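Local structure of uncharacterized protein (Leptotrichia buccalis, 3T8K) at residues Thr93-Leu96 / Cys97-Phe100; Tyr114-Val117 / Val118-Ile122; Glu131-Pro134 / Leu135-Ile139; Trp153-Ala157 / Leu158-Lys162. The protein is of unknown function but folds into ankyrin-like alpha-hairpin repeats, a scaffold that in other proteins often serves protein-protein recognition. All coordinates share one frame; numbering follows the deposited sequence.

Contact 1 of 4, residues Thr93-Leu96 / Cys97-Phe100; sequences TTEL and CKIF
E95 turns its CB-CG bond away from any staggered position (chi1 -120°) and then bends at chi2 (-63°), which brings the carboxylate back over the next turn of the helix, where I99 and K98 each meet one oxygen. OE1 of E95 lies 3.2 Å from CD1 of I99, while OE2 sits against the aliphatic part of K98, 3.2 Å from its CE. The charged ends do not pair: E95 OE2 and K98 NZ stay 4.3 Å apart, because K98 bends at chi3 and chi4 and carries its ammonium to a salt bridge with E102. On another side of the helix the CG of F100 lies beside its own backbone N (chi1 -70°), and this places L96 O above one ring face, off centre, 3.2 Å from CG. The same oxygen accepts the F100 N-H at 2.9 Å. This bond is one of four successive i to i+4 bonds, and K98 N to T94 O is among the straightest. T93 OG1 and T94 OG1 bond back to G86 O and I90 O. Within helix 90-102, L96 and I99 rest on helix 51-63, C97 packs on F79 and F83 of helix 79-85, and T94, C97 and K98 touch helix 129-140.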
loop_
_atom_site.group_PDB
_atom_site.type_symbol
_atom_site.label_atom_id
_atom_site.label_comp_id
_atom_site.label_asym_id
_atom_site.label_seq_id
_atom_site.Cartn_x
_atom_site.Cartn_y
_atom_site.Cartn_z
ATOM N N THR A 93 -4.121 0.622 15.357
ATOM C CA THR A 93 -3.979 -0.651 14.674
ATOM C C THR A 93 -4.111 -1.810 15.658
ATOM O O THR A 93 -4.718 -2.830 15.349
ATOM C CB THR A 93 -2.633 -0.698 13.936
ATOM O OG1 THR A 93 -2.648 0.284 12.894
ATOM C CG2 THR A 93 -2.357 -2.084 13.344
ATOM N N THR A 94 -3.539 -1.651 16.846
ATOM C CA THR A 94 -3.630 -2.682 17.865
ATOM C C THR A 94 -5.077 -2.892 18.287
ATOM O O THR A 94 -5.559 -4.022 18.337
ATOM C CB THR A 94 -2.792 -2.319 19.088
ATOM O OG1 THR A 94 -1.428 -2.160 18.680
ATOM C CG2 THR A 94 -2.876 -3.417 20.141
ATOM N N GLU A 95 -5.753 -1.788 18.594
ATOM C CA GLU A 95 -7.165 -1.800 18.972
ATOM C C GLU A 95 -8.034 -2.501 17.927
ATOM O O GLU A 95 -8.879 -3.337 18.266
ATOM C CB GLU A 95 -7.657 -0.368 19.190
ATOM C CG GLU A 95 -8.178 -0.101 20.588
ATOM C CD GLU A 95 -9.389 -0.945 20.924
ATOM O OE1 GLU A 95 -10.442 -0.747 20.285
ATOM O OE2 GLU A 95 -9.286 -1.807 21.821
ATOM N N LEU A 96 -7.837 -2.153 16.658
ATOM C CA LEU A 96 -8.594 -2.774 15.575
ATOM C C LEU A 96 -8.283 -4.274 15.459
ATOM O O LEU A 96 -9.190 -5.085 15.238
ATOM C CB LEU A 96 -8.338 -2.062 14.239
ATOM C CG LEU A 96 -8.938 -0.659 14.099
ATOM C CD1 LEU A 96 -8.500 0.006 12.790
ATOM C CD2 LEU A 96 -10.446 -0.731 14.172
ATOM N N CYS A 97 -7.013 -4.644 15.597
ATOM C CA CYS A 97 -6.655 -6.066 15.610
ATOM C C CYS A 97 -7.372 -6.800 16.745
ATOM O O CYS A 97 -7.942 -7.868 16.538
ATOM C CB CYS A 97 -5.137 -6.271 15.715
ATOM S SG CYS A 97 -4.599 -8.028 15.741
ATOM N N LYS A 98 -7.344 -6.232 17.949
ATOM C CA LYS A 98 -8.035 -6.840 19.078
ATOM C C LYS A 98 -9.515 -7.081 18.771
ATOM O O LYS A 98 -10.066 -8.139 19.072
ATOM C CB LYS A 98 -7.908 -5.957 20.323
ATOM C CG LYS A 98 -8.669 -6.459 21.536
ATOM C CD LYS A 98 -8.225 -5.715 22.795
ATOM C CE LYS A 98 -9.233 -4.674 23.224
ATOM N NZ LYS A 98 -10.232 -5.235 24.185
ATOM N N ILE A 99 -10.162 -6.082 18.190
ATOM C CA ILE A 99 -11.591 -6.174 17.914
ATOM C C ILE A 99 -11.881 -7.203 16.826
ATOM O O ILE A 99 -12.843 -7.967 16.924
ATOM C CB ILE A 99 -12.163 -4.804 17.522
ATOM C CG1 ILE A 99 -12.129 -3.866 18.734
ATOM C CG2 ILE A 99 -13.585 -4.940 17.000
ATOM C CD1 ILE A 99 -12.432 -2.436 18.373
ATOM N N PHE A 100 -11.051 -7.229 15.786
ATOM C CA PHE A 100 -11.232 -8.210 14.723
ATOM C C PHE A 100 -11.127 -9.628 15.279
ATOM O O PHE A 100 -11.895 -10.510 14.893
ATOM C CB PHE A 100 -10.211 -8.030 13.600
ATOM C CG PHE A 100 -10.412 -6.793 12.778
ATOM C CD1 PHE A 100 -11.558 -6.031 12.899
ATOM C CD2 PHE A 100 -9.449 -6.400 11.864
ATOM C CE1 PHE A 100 -11.741 -4.889 12.125
ATOM C CE2 PHE A 100 -9.629 -5.259 11.088
ATOM C CZ PHE A 100 -10.768 -4.502 11.226
#

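Contact 2 of 4, residues Tyr114-Val117 / Val118-Ile122; sequences YKIV and VFKNI
K120 N donates to V117 O at 3.2 Å, a somewhat bent bond (150° at the hydrogen) in which the donor stands well above the carbonyl plane. It closes a type I beta turn from V117 to K120. Across this turn F119 folds its ring back: CG sits between the backbone N and the carbonyl carbon (chi1 44°), and one ring face comes over V117. The methine CB of V117 makes a CH-pi contact with it, 3.9 Å from the ring centroid and 19° off the normal, displaced toward CZ. V117 CG2 is shared, lying 3.8 Å from F119 CE1 and 3.9 Å from K120 CB. The turn belongs to the loop between helices 90-102 and 129-140; just before it, K115 and I116 form a G1 beta bulge opposite Y111, and the chain runs on into a 3-10 segment. With an alanine for F119, V117 CB would probably lose its aromatic cover and a gap would open beside I139 of helix 129-140. K120 runs extended athwart I116, with CD 4.1 Å from I116 CG2, and its ammonium end makes a cation-pi contact with F160. I116 and K120 also pack on F126 of the second subunit.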
loop_
_atom_site.group_PDB
_atom_site.type_symbol
_atom_site.label_atom_id
_atom_site.label_comp_id
_atom_site.label_asym_id
_atom_site.label_seq_id
_atom_site.Cartn_x
_atom_site.Cartn_y
_atom_site.Cartn_z
ATOM N N TYR A 114 1.297 -14.134 -2.180
ATOM C CA TYR A 114 2.722 -14.191 -1.871
ATOM C C TYR A 114 3.031 -15.280 -0.843
ATOM O O TYR A 114 4.183 -15.481 -0.470
ATOM C CB TYR A 114 3.202 -12.834 -1.355
ATOM C CG TYR A 114 3.359 -11.769 -2.422
ATOM C CD1 TYR A 114 3.535 -12.106 -3.759
ATOM C CD2 TYR A 114 3.331 -10.420 -2.088
ATOM C CE1 TYR A 114 3.699 -11.127 -4.736
ATOM C CE2 TYR A 114 3.486 -9.436 -3.056
ATOM C CZ TYR A 114 3.672 -9.792 -4.371
ATOM O OH TYR A 114 3.829 -8.806 -5.317
ATOM N N LYS A 115 1.989 -15.981 -0.396
ATOM C CA LYS A 115 2.099 -17.012 0.634
ATOM C C LYS A 115 2.842 -16.545 1.887
ATOM O O LYS A 115 3.758 -17.224 2.368
ATOM C CB LYS A 115 2.731 -18.294 0.077
ATOM C CG LYS A 115 1.860 -19.526 0.288
ATOM C CD LYS A 115 2.679 -20.800 0.418
ATOM C CE LYS A 115 3.370 -21.174 -0.882
ATOM N NZ LYS A 115 4.120 -22.458 -0.744
ATOM N N ILE A 116 2.426 -15.397 2.424
ATOM C CA ILE A 116 3.068 -14.800 3.592
ATOM C C ILE A 116 2.104 -14.677 4.763
ATOM O O ILE A 116 0.892 -14.564 4.569
ATOM C CB ILE A 116 3.606 -13.380 3.278
ATOM C CG1 ILE A 116 2.483 -12.453 2.814
ATOM C CG2 ILE A 116 4.726 -13.441 2.232
ATOM C CD1 ILE A 116 2.949 -11.032 2.584
ATOM N N VAL A 117 2.629 -14.690 5.985
ATOM C CA VAL A 117 1.761 -14.400 7.131
ATOM C C VAL A 117 1.132 -13.023 6.938
ATOM O O VAL A 117 1.735 -12.122 6.343
ATOM C CB VAL A 117 2.482 -14.487 8.480
ATOM C CG1 VAL A 117 2.898 -15.935 8.760
ATOM C CG2 VAL A 117 3.697 -13.553 8.509
ATOM N N VAL A 118 -0.098 -12.866 7.415
ATOM C CA VAL A 118 -0.871 -11.679 7.052
ATOM C C VAL A 118 -0.349 -10.437 7.768
ATOM O O VAL A 118 -0.583 -9.309 7.318
ATOM C CB VAL A 118 -2.377 -11.887 7.325
ATOM C CG1 VAL A 118 -2.661 -11.836 8.819
ATOM C CG2 VAL A 118 -3.206 -10.865 6.563
ATOM N N PHE A 119 0.381 -10.661 8.862
ATOM C CA PHE A 119 0.966 -9.585 9.667
ATOM C C PHE A 119 2.427 -9.303 9.326
ATOM O O PHE A 119 3.114 -8.603 10.064
ATOM C CB PHE A 119 0.852 -9.898 11.168
ATOM C CG PHE A 119 1.198 -11.311 11.515
ATOM C CD1 PHE A 119 2.502 -11.672 11.815
ATOM C CD2 PHE A 119 0.214 -12.290 11.516
ATOM C CE1 PHE A 119 2.814 -12.985 12.121
ATOM C CE2 PHE A 119 0.517 -13.597 11.815
ATOM C CZ PHE A 119 1.822 -13.948 12.120
ATOM N N LYS A 120 2.903 -9.812 8.197
ATOM C CA LYS A 120 4.335 -9.684 7.903
ATOM C C LYS A 120 4.827 -8.235 7.954
ATOM O O LYS A 120 5.953 -7.970 8.386
ATOM C CB LYS A 120 4.676 -10.301 6.554
ATOM C CG LYS A 120 6.116 -10.052 6.139
ATOM C CD LYS A 120 6.541 -11.001 5.026
ATOM C CE LYS A 120 7.970 -10.736 4.600
ATOM N NZ LYS A 120 8.494 -11.833 3.745
ATOM N N ASN A 121 3.995 -7.296 7.515
ATOM C CA ASN A 121 4.429 -5.898 7.456
ATOM C C ASN A 121 4.724 -5.287 8.829
ATOM O O ASN A 121 5.460 -4.306 8.925
ATOM C CB ASN A 121 3.402 -5.032 6.716
ATOM C CG ASN A 121 3.971 -3.682 6.286
ATOM O OD1 ASN A 121 5.080 -3.598 5.752
ATOM N ND2 ASN A 121 3.208 -2.620 6.518
ATOM N N ILE A 122 4.165 -5.845 9.900
ATOM C CA ILE A 122 4.367 -5.199 11.198
ATOM C C ILE A 122 5.835 -5.219 11.578
ATOM O O ILE A 122 6.300 -4.398 12.373
ATOM C CB ILE A 122 3.489 -5.798 12.319
ATOM C CG1 ILE A 122 4.015 -7.165 12.770
ATOM C CG2 ILE A 122 2.031 -5.854 11.872
ATOM C CD1 ILE A 122 3.266 -7.732 13.957
#

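Contact 3 of 4, residues Glu131-Pro134 / Leu135-Ile139; sequences EMIP and LYKLI
M132, a selenomethionine, lays its CB over one face of the Y136 ring in a CH-pi contact, 3.7 Å from the centroid and 20° off the normal, shifted toward the hydroxyl end, where CB is 3.5 Å from CZ. The ring reaches back along the helix because CG of Y136 lies beside its backbone N (chi1 -75°); this also puts M132 O over the same ring, near CG. Apolar contacts continue from M132: bends at chi2 and chi3 curl its chain, and CE ends 3.8 Å from CD2 of L135, the selenomethionine and the leucine running alongside one another. I133 and K137 meet elsewhere on the helix, CG2 of I133 against CE of the extended lysine at 3.6 Å. This is helix 129-140, whose M132 and L135 pack on helix 90-102 while Y136 touches A169 and M172 of helix 167-180 and bonds through its OH to E129. Replacing Y136 by alanine would probably deprive M132 CB of its ring face, open a gap toward A169 and M172, and leave the E129 carboxylate without that hydroxyl. Among the backbone bonds, Y136 N to M132 O (2.8 Å) and K137 N to I133 O are short and fairly straight, and L138 N to P134 O is longer. P134 has no N-H to give to the preceding turn, and the helix is kinked there. A water mediates at this point: it donates to E131 O at 2.6 Å and accepts from L135 N at 3.1 Å, standing in for a direct i to i+4 bond.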
loop_
_atom_site.group_PDB
_atom_site.type_symbol
_atom_site.label_atom_id
_atom_site.label_comp_id
_atom_site.label_asym_id
_atom_site.label_seq_id
_atom_site.Cartn_x
_atom_site.Cartn_y
_atom_site.Cartn_z
ATOM N N GLU A 131 6.503 -0.561 22.124
ATOM C CA GLU A 131 5.164 -0.163 21.692
ATOM C C GLU A 131 4.420 -1.289 20.977
ATOM O O GLU A 131 3.186 -1.289 20.931
ATOM C CB GLU A 131 5.237 1.078 20.803
ATOM C CG GLU A 131 5.646 2.341 21.541
ATOM C CD GLU A 131 5.870 3.516 20.608
ATOM O OE1 GLU A 131 4.961 3.829 19.805
ATOM O OE2 GLU A 131 6.960 4.123 20.676
HETATM N N MSE A 132 5.166 -2.248 20.431
HETATM C CA MSE A 132 4.571 -3.338 19.649
HETATM C C MSE A 132 4.073 -4.480 20.539
HETATM O O MSE A 132 3.361 -5.363 20.084
HETATM C CB MSE A 132 5.591 -3.907 18.646
HETATM C CG MSE A 132 6.144 -2.914 17.625
HETATM SE SE MSE A 132 4.736 -2.301 16.448
HETATM C CE MSE A 132 4.309 -4.009 15.629
ATOM N N ILE A 133 4.475 -4.485 21.803
ATOM C CA ILE A 133 4.181 -5.625 22.670
ATOM C C ILE A 133 2.692 -5.988 22.781
ATOM O O ILE A 133 2.338 -7.156 22.653
ATOM C CB ILE A 133 4.829 -5.476 24.065
ATOM C CG1 ILE A 133 6.343 -5.625 23.946
ATOM C CG2 ILE A 133 4.277 -6.519 25.025
ATOM C CD1 ILE A 133 7.071 -5.422 25.240
ATOM N N PRO A 134 1.817 -4.997 23.008
ATOM C CA PRO A 134 0.396 -5.357 23.060
ATOM C C PRO A 134 -0.054 -6.070 21.785
ATOM O O PRO A 134 -0.725 -7.101 21.872
ATOM C CB PRO A 134 -0.301 -4.002 23.208
ATOM C CG PRO A 134 0.721 -3.140 23.885
ATOM C CD PRO A 134 2.033 -3.565 23.278
ATOM N N LEU A 135 0.321 -5.539 20.622
ATOM C CA LEU A 135 -0.020 -6.178 19.356
ATOM C C LEU A 135 0.613 -7.567 19.235
ATOM O O LEU A 135 -0.044 -8.512 18.813
ATOM C CB LEU A 135 0.357 -5.285 18.160
ATOM C CG LEU A 135 0.141 -5.874 16.769
ATOM C CD1 LEU A 135 -1.331 -6.249 16.582
ATOM C CD2 LEU A 135 0.588 -4.899 15.667
ATOM N N TYR A 136 1.885 -7.693 19.618
ATOM C CA TYR A 136 2.573 -8.983 19.593
ATOM C C TYR A 136 1.822 -10.021 20.440
ATOM O O TYR A 136 1.664 -11.177 20.042
ATOM C CB TYR A 136 4.001 -8.843 20.132
ATOM C CG TYR A 136 5.016 -8.187 19.215
ATOM C CD1 TYR A 136 4.798 -8.063 17.848
ATOM C CD2 TYR A 136 6.219 -7.713 19.728
ATOM C CE1 TYR A 136 5.749 -7.470 17.023
ATOM C CE2 TYR A 136 7.167 -7.123 18.916
ATOM C CZ TYR A 136 6.934 -7.007 17.570
ATOM O OH TYR A 136 7.887 -6.416 16.776
ATOM N N LYS A 137 1.368 -9.600 21.614
ATOM C CA LYS A 137 0.633 -10.482 22.515
ATOM C C LYS A 137 -0.669 -10.972 21.898
ATOM O O LYS A 137 -1.024 -12.143 22.040
ATOM C CB LYS A 137 0.361 -9.787 23.849
ATOM C CG LYS A 137 1.614 -9.613 24.704
ATOM C CD LYS A 137 1.266 -9.004 26.055
ATOM C CE LYS A 137 2.476 -8.893 26.958
ATOM N NZ LYS A 137 2.078 -8.326 28.276
ATOM N N LEU A 138 -1.379 -10.068 21.225
ATOM C CA LEU A 138 -2.627 -10.420 20.559
ATOM C C LEU A 138 -2.359 -11.509 19.535
ATOM O O LEU A 138 -3.025 -12.545 19.512
ATOM C CB LEU A 138 -3.236 -9.196 19.864
ATOM C CG LEU A 138 -3.914 -8.150 20.745
ATOM C CD1 LEU A 138 -4.296 -6.923 19.921
ATOM C CD2 LEU A 138 -5.141 -8.751 21.430
ATOM N N ILE A 139 -1.371 -11.270 18.682
ATOM C CA ILE A 139 -1.064 -12.202 17.611
ATOM C C ILE A 139 -0.598 -13.570 18.114
ATOM O O ILE A 139 -1.128 -14.599 17.698
ATOM C CB ILE A 139 -0.040 -11.602 16.631
ATOM C CG1 ILE A 139 -0.629 -10.346 15.972
ATOM C CG2 ILE A 139 0.352 -12.626 15.581
ATOM C CD1 ILE A 139 0.347 -9.618 15.067
HETATM O O HOH W 1 1.040 -2.566 20.226
#

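Contact 4 of 4, residues Trp153-Ala157 / Leu158-Lys162; sequences WGLTA and LEFVK
The E159 carboxylate is met from above its plane, 49° out of it, by the T156 N-H, which reaches OE2 at 2.9 Å in a nearly straight bond. The F160 ring is approached obliquely by L155 CD2, which lies 3.9 Å from F160 CB. A capping box of T156 and E159 opens helix 157-162. T156 OG1 is held between its backbone N and carbonyl carbon (chi1 65°), the position from which it accepts the E159 N-H at 3.1 Å, so each residue's side chain takes the other's backbone hydrogen. A carboxylate at the amino end of a helix is probably favoured in its charged form. Beyond the cap, F160 N to T156 O and V161 N to A157 O, both 3.1 Å, begin the regular helical bonding. G154 has a positive phi, at which a CB would jam against the preceding carbonyl oxygen. F160 packs on C164 of the second subunit, a cysteine seen in an interchain disulfide, and W153 NE1 bonds to E131 of that subunit. The side chains of L155 and E159 pass antiparallel, and L155 CD1 comes 3.6 Å from E159 CB.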
loop_
_atom_site.group_PDB
_atom_site.type_symbol
_atom_site.label_atom_id
_atom_site.label_comp_id
_atom_site.label_asym_id
_atom_site.label_seq_id
_atom_site.Cartn_x
_atom_site.Cartn_y
_atom_site.Cartn_z
ATOM N N TRP A 153 8.771 -17.397 -2.341
ATOM C CA TRP A 153 10.189 -17.397 -2.722
ATOM C C TRP A 153 11.097 -18.216 -1.812
ATOM O O TRP A 153 12.320 -18.125 -1.917
ATOM C CB TRP A 153 10.725 -15.966 -2.863
ATOM C CG TRP A 153 9.942 -15.154 -3.830
ATOM C CD1 TRP A 153 10.121 -15.084 -5.180
ATOM C CD2 TRP A 153 8.833 -14.304 -3.526
ATOM N NE1 TRP A 153 9.189 -14.240 -5.735
ATOM C CE2 TRP A 153 8.387 -13.749 -4.741
ATOM C CE3 TRP A 153 8.172 -13.958 -2.345
ATOM C CZ2 TRP A 153 7.318 -12.865 -4.804
ATOM C CZ3 TRP A 153 7.109 -13.085 -2.411
ATOM C CH2 TRP A 153 6.693 -12.547 -3.630
ATOM N N GLY A 154 10.502 -19.003 -0.922
ATOM C CA GLY A 154 11.264 -19.929 -0.101
ATOM C C GLY A 154 11.646 -19.419 1.276
ATOM O O GLY A 154 12.472 -20.016 1.959
ATOM N N LEU A 155 11.037 -18.317 1.692
ATOM C CA LEU A 155 11.353 -17.699 2.971
ATOM C C LEU A 155 10.188 -17.876 3.942
ATOM O O LEU A 155 9.045 -17.568 3.604
ATOM C CB LEU A 155 11.628 -16.207 2.759
ATOM C CG LEU A 155 12.187 -15.391 3.926
ATOM C CD1 LEU A 155 13.665 -15.707 4.124
ATOM C CD2 LEU A 155 11.978 -13.907 3.681
ATOM N N THR A 156 10.468 -18.370 5.145
ATOM C CA THR A 156 9.422 -18.469 6.169
ATOM C C THR A 156 9.309 -17.165 6.951
ATOM O O THR A 156 10.176 -16.293 6.857
ATOM C CB THR A 156 9.704 -19.614 7.189
ATOM O OG1 THR A 156 10.890 -19.321 7.937
ATOM C CG2 THR A 156 9.869 -20.949 6.483
ATOM N N ALA A 157 8.250 -17.036 7.745
ATOM C CA ALA A 157 8.087 -15.852 8.570
ATOM C C ALA A 157 9.221 -15.753 9.588
ATOM O O ALA A 157 9.737 -14.667 9.852
ATOM C CB ALA A 157 6.723 -15.864 9.270
ATOM N N LEU A 158 9.611 -16.887 10.166
ATOM C CA LEU A 158 10.694 -16.878 11.140
ATOM C C LEU A 158 11.975 -16.357 10.483
ATOM O O LEU A 158 12.650 -15.478 11.017
ATOM C CB LEU A 158 10.918 -18.275 11.733
ATOM C CG LEU A 158 12.087 -18.383 12.725
ATOM C CD1 LEU A 158 11.818 -17.582 13.993
ATOM C CD2 LEU A 158 12.406 -19.833 13.073
ATOM N N GLU A 159 12.293 -16.895 9.311
ATOM C CA GLU A 159 13.493 -16.483 8.593
ATOM C C GLU A 159 13.535 -14.972 8.332
ATOM O O GLU A 159 14.595 -14.351 8.441
ATOM C CB GLU A 159 13.647 -17.303 7.306
ATOM C CG GLU A 159 14.076 -18.751 7.581
ATOM C CD GLU A 159 13.741 -19.732 6.455
ATOM O OE1 GLU A 159 14.040 -20.936 6.627
ATOM O OE2 GLU A 159 13.184 -19.314 5.411
ATOM N N PHE A 160 12.380 -14.388 8.010
ATOM C CA PHE A 160 12.260 -12.949 7.763
ATOM C C PHE A 160 12.533 -12.125 9.013
ATOM O O PHE A 160 13.260 -11.134 8.977
ATOM C CB PHE A 160 10.854 -12.610 7.229
ATOM C CG PHE A 160 10.614 -11.135 7.000
ATOM C CD1 PHE A 160 11.284 -10.447 5.998
ATOM C CD2 PHE A 160 9.676 -10.444 7.764
ATOM C CE1 PHE A 160 11.049 -9.090 5.778
ATOM C CE2 PHE A 160 9.433 -9.096 7.555
ATOM C CZ PHE A 160 10.111 -8.409 6.557
ATOM N N VAL A 161 11.921 -12.525 10.120
ATOM C CA VAL A 161 12.060 -11.781 11.359
ATOM C C VAL A 161 13.501 -11.845 11.865
ATOM O O VAL A 161 14.022 -10.868 12.407
ATOM C CB VAL A 161 11.062 -12.286 12.425
ATOM C CG1 VAL A 161 11.323 -11.623 13.770
ATOM C CG2 VAL A 161 9.624 -12.023 11.954
ATOM N N LYS A 162 14.149 -12.988 11.663
ATOM C CA LYS A 162 15.564 -13.137 12.024
ATOM C C LYS A 162 16.444 -12.039 11.413
ATOM O O LYS A 162 17.452 -11.644 11.997
ATOM C CB LYS A 162 16.080 -14.520 11.611
ATOM C CG LYS A 162 15.953 -15.587 12.687
ATOM C CD LYS A 162 16.304 -16.973 12.154
ATOM C CE LYS A 162 15.187 -17.521 11.276
ATOM N NZ LYS A 162 15.443 -18.913 10.805
#

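The four contacts follow one another along the chain, each local to one helix or turn, and all lie in the C-terminal half of the alpha-hairpin stack. Contacts 1 and 3 lie on helices 90-102 and 129-140, consecutive in the chain, with centres 10 Å apart; T94 meets L135 and L138, C97 meets L135, and K98 meets L138. The loop of contact 2 joins these helices and touches contact 3 through I122 and F119 against I139. It also meets contact 4, centres 10 Å apart, where Y114 packs on W153 and V117 on A157. Contacts 1 and 4 are about 25 Å apart between centres. Contacts 2 and 4 both reach the second subunit and contribute to the interface.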